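Local coordinates for protein 5-oxopent-3-ene-1,2,5-tricarboxylate decarboxylase (Exiguobacterium antarcticum B7, PDB 6IYM) that belongs to the fumarylacetoacetate hydrolase family of metal-dependent enzymes and binds a magnesium ion, at residues L127-G132 against T220-V225; D81-M86 against S210-L215. All coordinates share one frame; numbering follows the deposited sequence.

Interaction 1. Residues L127-G132 against T220-V225; sequences LAIIIG and TILTEV
Ile221 O accepts the backbone amide of Val225, N to O 2.9 Å, an ordinary helical bond of the turn that carries Ile221 and Leu222. Leu222 O takes a bond from Ser226 OG, just past the helix end, while the side chains of Ile221 and Leu222 meet the strand. No hydrogen bond crosses between 127-132 and 220-225. Ile129 divides its two branches between successive helix residues. Ile129 CD1 meets Ile221 CG2 at 4.2 Å, reaching out because CG1 lies beside the backbone N and the chain then runs on extended (chi2 164°). Ile129 CG2, the other branch, turns to Leu222 CD2 at 4.1 Å, and both pairs of side chains cross obliquely. Two residues on, Ile131 faces the same way, as strand alternation requires, but its outer chain is folded (chi2 -66°). Ile131 CD1 lies 3.6 Å from Leu222 CD2, the two side chains lying alongside each other and pointing in opposite directions. One leucine methyl is thus shared by two isoleucines. Beta-branched isoleucine suits the strand, where it spreads methyls in two directions, while leucine, branched farther out, can span the gap from the helix: the axes of 127-131 and 220-225 approach to 11.4 Å, their N-to-C directions 57° apart. Helix 218-225 packs here on the mixed sheet of the fumarylacetoacetate hydrolase C-terminal family region. Neighbouring strands complete the core: Val147 touches both Ile129 and Leu222, and Ile237 touches Ile131 and Ile221. Strand 121-131 also carries Glu124 and Glu126, which bind magnesium together with Asp155; the side chain of Ile221 lies about 11 Å from the ion. Buried, methyl-to-methyl and without directional bonds, the contact owes its cohesion to the fit of branched side chains and the exclusion of water.

Interaction 2. Residues D81-M86 against S210-L215; sequences DHIKEM and STKLML
The flat group of Asp81 that meets Leu213 is its backbone carbonyl: Leu213 CD1 lies off the oxygen end of this peptide rather than over a face, 3.5 Å from Asp81 O. A second flat group, the carboxylate of Glu85, stays within 81-86, where Lys84 NZ comes to OE2 from above the carboxylate plane in a salt bridge of 3.2 Å, and OE1 receives a weak hydrogen bond from the amide of His82. The other methyl of Leu213 presses on Ile83: Leu213 CD2 lies 3.4 Å from Ile83 CA and 3.5 Å from Ile83 CB, a snug fit for carbon atoms. The two side chains cross at about a right angle. Ile83 has CG1 anti to its amide nitrogen (chi1 175°), which carries CD1 outward to the aliphatic part of Lys212, 4.4 Å from CD. His82 is the centre of an inverse gamma turn, closed by a weak bond from Ile83 N to Asp81 O. In the other segment Ser210 makes an ST turn, its OG accepting from Lys212 N at 3.1 Å along a nearly straight line (175°). The ST turn leads into the 3-10 segment 211-213, with which it overlaps, between strand 204-210 and helix 218-225 of this fumarylacetoacetate hydrolase fold, and this short turn presents Leu213 to the loop. Leucine suits this place because its paired methyls can meet a carbonyl and an isoleucine at once. Lys212 lends only its methylenes here, while its ammonium makes a long, weak ion pair with Asp194. A backbone hydrogen bond between Leu213 and Ala80 ties 210-215 to the residue just before Asp81.

In the fold
Leaving strand 72-75, the chain first passes the exposed loop 81-86, then reaches 127-132 near the end of strand 121-131. After strand 147-158, helix 159-164, strand 178-186 and the hairpin of 196-201 and 204-210 come 210-215 and, within the next few residues, helix 218-225. Interaction 2 closes the longer loop by bringing 210-215 back to 81-86; interaction 1 closes another by setting 220-225 on 127-132. The four segments alternate, so the loops cross rather than nest. Interaction 1 ties the helix to the large mixed sheet that contains strand 121-131, and interaction 2 joins two surface loops. They meet through Ile221 CD1 and Met214 CE, 3.7 Å apart, and through Leu127 packing on Thr211.

Interaction 1. Residues L127-G132 against T220-V225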
loop_
_atom_site.group_PDB
_atom_site.type_symbol
_atom_site.label_atom_id
_atom_site.label_comp_id
_atom_site.label_asym_id
_atom_site.label_seq_id
_atom_site.Cartn_x
_atom_site.Cartn_y
_atom_site.Cartn_z
ATOM N N LEU A 127 -12.748 13.194 -3.678
ATOM C CA LEU A 127 -13.478 12.790 -2.455
ATOM C C LEU A 127 -12.848 11.500 -1.935
ATOM O O LEU A 127 -12.702 10.555 -2.720
ATOM C CB LEU A 127 -14.950 12.567 -2.795
ATOM C CG LEU A 127 -15.805 11.982 -1.673
ATOM C CD1 LEU A 127 -15.849 12.921 -0.486
ATOM C CD2 LEU A 127 -17.214 11.688 -2.185
ATOM N N ALA A 128 -12.471 11.488 -0.668
ATOM C CA ALA A 128 -11.855 10.336 0.003
ATOM C C ALA A 128 -12.895 9.686 0.905
ATOM O O ALA A 128 -13.456 10.407 1.731
ATOM C CB ALA A 128 -10.683 10.786 0.822
ATOM N N ILE A 129 -13.132 8.382 0.742
ATOM C CA ILE A 129 -13.892 7.545 1.727
ATOM C C ILE A 129 -12.957 7.092 2.858
ATOM O O ILE A 129 -11.908 6.471 2.567
ATOM C CB ILE A 129 -14.520 6.316 1.045
ATOM C CG1 ILE A 129 -15.372 6.692 -0.168
ATOM C CG2 ILE A 129 -15.300 5.490 2.060
ATOM C CD1 ILE A 129 -15.679 5.502 -1.072
ATOM N N ILE A 130 -13.367 7.301 4.105
ATOM C CA ILE A 130 -12.654 6.822 5.319
ATOM C C ILE A 130 -13.389 5.607 5.904
ATOM O O ILE A 130 -14.494 5.773 6.397
ATOM C CB ILE A 130 -12.550 7.953 6.341
ATOM C CG1 ILE A 130 -11.983 9.230 5.717
ATOM C CG2 ILE A 130 -11.730 7.490 7.528
ATOM C CD1 ILE A 130 -10.524 9.125 5.371
ATOM N N ILE A 131 -12.771 4.430 5.887
ATOM C CA ILE A 131 -13.414 3.151 6.333
ATOM C C ILE A 131 -13.336 3.138 7.856
ATOM O O ILE A 131 -12.270 3.507 8.393
ATOM C CB ILE A 131 -12.723 1.940 5.684
ATOM C CG1 ILE A 131 -12.804 1.998 4.159
ATOM C CG2 ILE A 131 -13.243 0.621 6.238
ATOM C CD1 ILE A 131 -14.203 1.862 3.609
ATOM N N GLY A 132 -14.446 2.811 8.517
ATOM C CA GLY A 132 -14.541 2.845 9.986
ATOM C C GLY A 132 -14.599 1.447 10.582
ATOM O O GLY A 132 -14.313 1.308 11.773
ATOM N N THR A 220 -21.176 1.745 -4.869
ATOM C CA THR A 220 -20.619 0.822 -5.907
ATOM C C THR A 220 -19.103 0.653 -5.736
ATOM O O THR A 220 -18.576 -0.454 -5.939
ATOM C CB THR A 220 -20.917 1.325 -7.322
ATOM O OG1 THR A 220 -22.296 1.663 -7.340
ATOM C CG2 THR A 220 -20.628 0.322 -8.413
ATOM N N ILE A 221 -18.384 1.734 -5.433
ATOM C CA ILE A 221 -16.919 1.638 -5.193
ATOM C C ILE A 221 -16.703 0.653 -4.031
ATOM O O ILE A 221 -15.948 -0.300 -4.220
ATOM C CB ILE A 221 -16.297 3.028 -4.939
ATOM C CG1 ILE A 221 -16.190 3.837 -6.239
ATOM C CG2 ILE A 221 -14.966 2.870 -4.239
ATOM C CD1 ILE A 221 -16.035 5.312 -6.041
ATOM N N LEU A 222 -17.364 0.856 -2.891
ATOM C CA LEU A 222 -17.209 0.009 -1.677
ATOM C C LEU A 222 -17.511 -1.460 -2.003
ATOM O O LEU A 222 -16.668 -2.332 -1.700
ATOM C CB LEU A 222 -18.146 0.531 -0.592
ATOM C CG LEU A 222 -17.773 1.885 0.008
ATOM C CD1 LEU A 222 -18.929 2.415 0.849
ATOM C CD2 LEU A 222 -16.515 1.777 0.838
ATOM N N THR A 223 -18.666 -1.708 -2.625
ATOM C CA THR A 223 -19.128 -3.035 -3.130
ATOM C C THR A 223 -18.049 -3.703 -3.993
ATOM O O THR A 223 -17.719 -4.877 -3.736
ATOM C CB THR A 223 -20.421 -2.836 -3.928
ATOM O OG1 THR A 223 -21.445 -2.680 -2.935
ATOM C CG2 THR A 223 -20.668 -3.952 -4.913
ATOM N N GLU A 224 -17.509 -2.995 -4.989
ATOM C CA GLU A 224 -16.576 -3.573 -5.994
ATOM C C GLU A 224 -15.181 -3.791 -5.387
ATOM O O GLU A 224 -14.556 -4.822 -5.668
ATOM C CB GLU A 224 -16.484 -2.641 -7.199
ATOM C CG GLU A 224 -17.715 -2.659 -8.069
ATOM C CD GLU A 224 -17.810 -3.910 -8.916
ATOM O OE1 GLU A 224 -16.934 -4.085 -9.799
ATOM O OE2 GLU A 224 -18.732 -4.724 -8.664
ATOM N N VAL A 225 -14.694 -2.836 -4.602
ATOM C CA VAL A 225 -13.313 -2.828 -4.045
ATOM C C VAL A 225 -13.163 -4.006 -3.089
ATOM O O VAL A 225 -12.111 -4.633 -3.108
ATOM C CB VAL A 225 -12.999 -1.480 -3.369
ATOM C CG1 VAL A 225 -11.703 -1.500 -2.589
ATOM C CG2 VAL A 225 -12.939 -0.378 -4.410
#

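Interaction 2. Residues D81-M86 against S210-L215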
loop_
_atom_site.group_PDB
_atom_site.type_symbol
_atom_site.label_atom_id
_atom_site.label_comp_id
_atom_site.label_asym_id
_atom_site.label_seq_id
_atom_site.Cartn_x
_atom_site.Cartn_y
_atom_site.Cartn_z
ATOM N N ASP A 81 -17.964 13.872 -18.179
ATOM C CA ASP A 81 -17.621 15.280 -18.517
ATOM C C ASP A 81 -18.893 16.136 -18.417
ATOM O O ASP A 81 -19.153 16.667 -17.323
ATOM C CB ASP A 81 -16.919 15.367 -19.879
ATOM C CG ASP A 81 -15.419 15.107 -19.832
ATOM O OD1 ASP A 81 -14.937 14.621 -18.794
ATOM O OD2 ASP A 81 -14.740 15.410 -20.833
ATOM N N HIS A 82 -19.662 16.259 -19.505
ATOM C CA HIS A 82 -20.786 17.230 -19.644
ATOM C C HIS A 82 -22.094 16.546 -19.222
ATOM O O HIS A 82 -23.085 16.619 -19.981
ATOM C CB HIS A 82 -20.799 17.832 -21.062
ATOM C CG HIS A 82 -19.875 18.996 -21.232
ATOM N ND1 HIS A 82 -18.620 18.873 -21.810
ATOM C CD2 HIS A 82 -20.016 20.301 -20.905
ATOM C CE1 HIS A 82 -18.029 20.051 -21.825
ATOM N NE2 HIS A 82 -18.869 20.945 -21.279
ATOM N N ILE A 83 -22.083 15.966 -18.017
ATOM C CA ILE A 83 -23.076 14.993 -17.458
ATOM C C ILE A 83 -23.422 13.926 -18.518
ATOM O O ILE A 83 -22.555 13.051 -18.706
ATOM C CB ILE A 83 -24.275 15.693 -16.759
ATOM C CG1 ILE A 83 -25.340 14.687 -16.305
ATOM C CG2 ILE A 83 -24.857 16.840 -17.582
ATOM C CD1 ILE A 83 -26.122 15.120 -15.088
ATOM N N LYS A 84 -24.586 13.991 -19.193
ATOM C CA LYS A 84 -25.186 12.890 -20.016
ATOM C C LYS A 84 -24.109 11.869 -20.445
ATOM O O LYS A 84 -23.887 10.903 -19.679
ATOM C CB LYS A 84 -26.000 13.437 -21.202
ATOM C CG LYS A 84 -25.505 14.732 -21.845
ATOM C CD LYS A 84 -25.865 14.886 -23.323
ATOM C CE LYS A 84 -24.727 14.572 -24.276
ATOM N NZ LYS A 84 -23.605 15.535 -24.145
ATOM N N GLU A 85 -23.497 12.042 -21.627
ATOM C CA GLU A 85 -22.446 11.156 -22.215
ATOM C C GLU A 85 -22.942 9.698 -22.307
ATOM O O GLU A 85 -22.095 8.810 -22.556
ATOM C CB GLU A 85 -21.134 11.297 -21.427
ATOM C CG GLU A 85 -20.134 12.274 -22.040
ATOM C CD GLU A 85 -20.619 13.703 -22.249
ATOM O OE1 GLU A 85 -20.768 14.428 -21.251
ATOM O OE2 GLU A 85 -20.836 14.095 -23.412
ATOM N N MET A 86 -24.260 9.471 -22.152
ATOM C CA MET A 86 -24.973 8.171 -22.330
ATOM C C MET A 86 -24.823 7.281 -21.086
ATOM O O MET A 86 -25.502 7.572 -20.077
ATOM C CB MET A 86 -24.486 7.441 -23.589
ATOM C CG MET A 86 -24.668 8.246 -24.857
ATOM S SD MET A 86 -26.409 8.535 -25.249
ATOM C CE MET A 86 -26.751 10.041 -24.335
ATOM N N SER A 210 -19.707 17.800 -9.943
ATOM C CA SER A 210 -20.513 17.176 -8.865
ATOM C C SER A 210 -20.163 15.695 -8.760
ATOM O O SER A 210 -19.882 15.089 -9.764
ATOM C CB SER A 210 -21.985 17.298 -9.057
ATOM O OG SER A 210 -22.644 16.661 -7.967
ATOM N N THR A 211 -20.307 15.129 -7.573
ATOM C CA THR A 211 -20.203 13.669 -7.369
ATOM C C THR A 211 -21.343 12.960 -8.097
ATOM O O THR A 211 -21.244 11.729 -8.237
ATOM C CB THR A 211 -20.162 13.331 -5.886
ATOM O OG1 THR A 211 -21.258 13.990 -5.255
ATOM C CG2 THR A 211 -18.839 13.733 -5.275
ATOM N N LYS A 212 -22.354 13.687 -8.581
ATOM C CA LYS A 212 -23.424 13.083 -9.437
ATOM C C LYS A 212 -22.829 12.620 -10.777
ATOM O O LYS A 212 -23.433 11.735 -11.390
ATOM C CB LYS A 212 -24.614 14.041 -9.617
ATOM C CG LYS A 212 -24.630 14.884 -10.888
ATOM C CD LYS A 212 -25.639 16.023 -10.836
ATOM C CE LYS A 212 -27.081 15.556 -10.763
ATOM N NZ LYS A 212 -27.846 16.278 -9.717
ATOM N N LEU A 213 -21.673 13.135 -11.217
ATOM C CA LEU A 213 -21.034 12.714 -12.502
ATOM C C LEU A 213 -20.204 11.428 -12.351
ATOM O O LEU A 213 -19.675 10.967 -13.387
ATOM C CB LEU A 213 -20.103 13.814 -13.005
ATOM C CG LEU A 213 -20.747 15.161 -13.329
ATOM C CD1 LEU A 213 -19.689 16.097 -13.920
ATOM C CD2 LEU A 213 -21.918 15.000 -14.276
ATOM N N MET A 214 -20.059 10.891 -11.140
ATOM C CA MET A 214 -19.254 9.659 -10.852
ATOM C C MET A 214 -19.822 8.462 -11.632
ATOM O O MET A 214 -21.036 8.218 -11.554
ATOM C CB MET A 214 -19.271 9.323 -9.356
ATOM C CG MET A 214 -18.374 10.212 -8.501
ATOM S SD MET A 214 -18.623 9.906 -6.728
ATOM C CE MET A 214 -17.261 8.804 -6.378
ATOM N N LEU A 215 -18.968 7.752 -12.363
ATOM C CA LEU A 215 -19.341 6.564 -13.177
ATOM C C LEU A 215 -19.624 5.387 -12.228
ATOM O O LEU A 215 -20.573 4.611 -12.528
ATOM C CB LEU A 215 -18.219 6.279 -14.187
ATOM C CG LEU A 215 -17.804 7.459 -15.074
ATOM C CD1 LEU A 215 -16.581 7.111 -15.923
ATOM C CD2 LEU A 215 -18.950 7.900 -15.964
#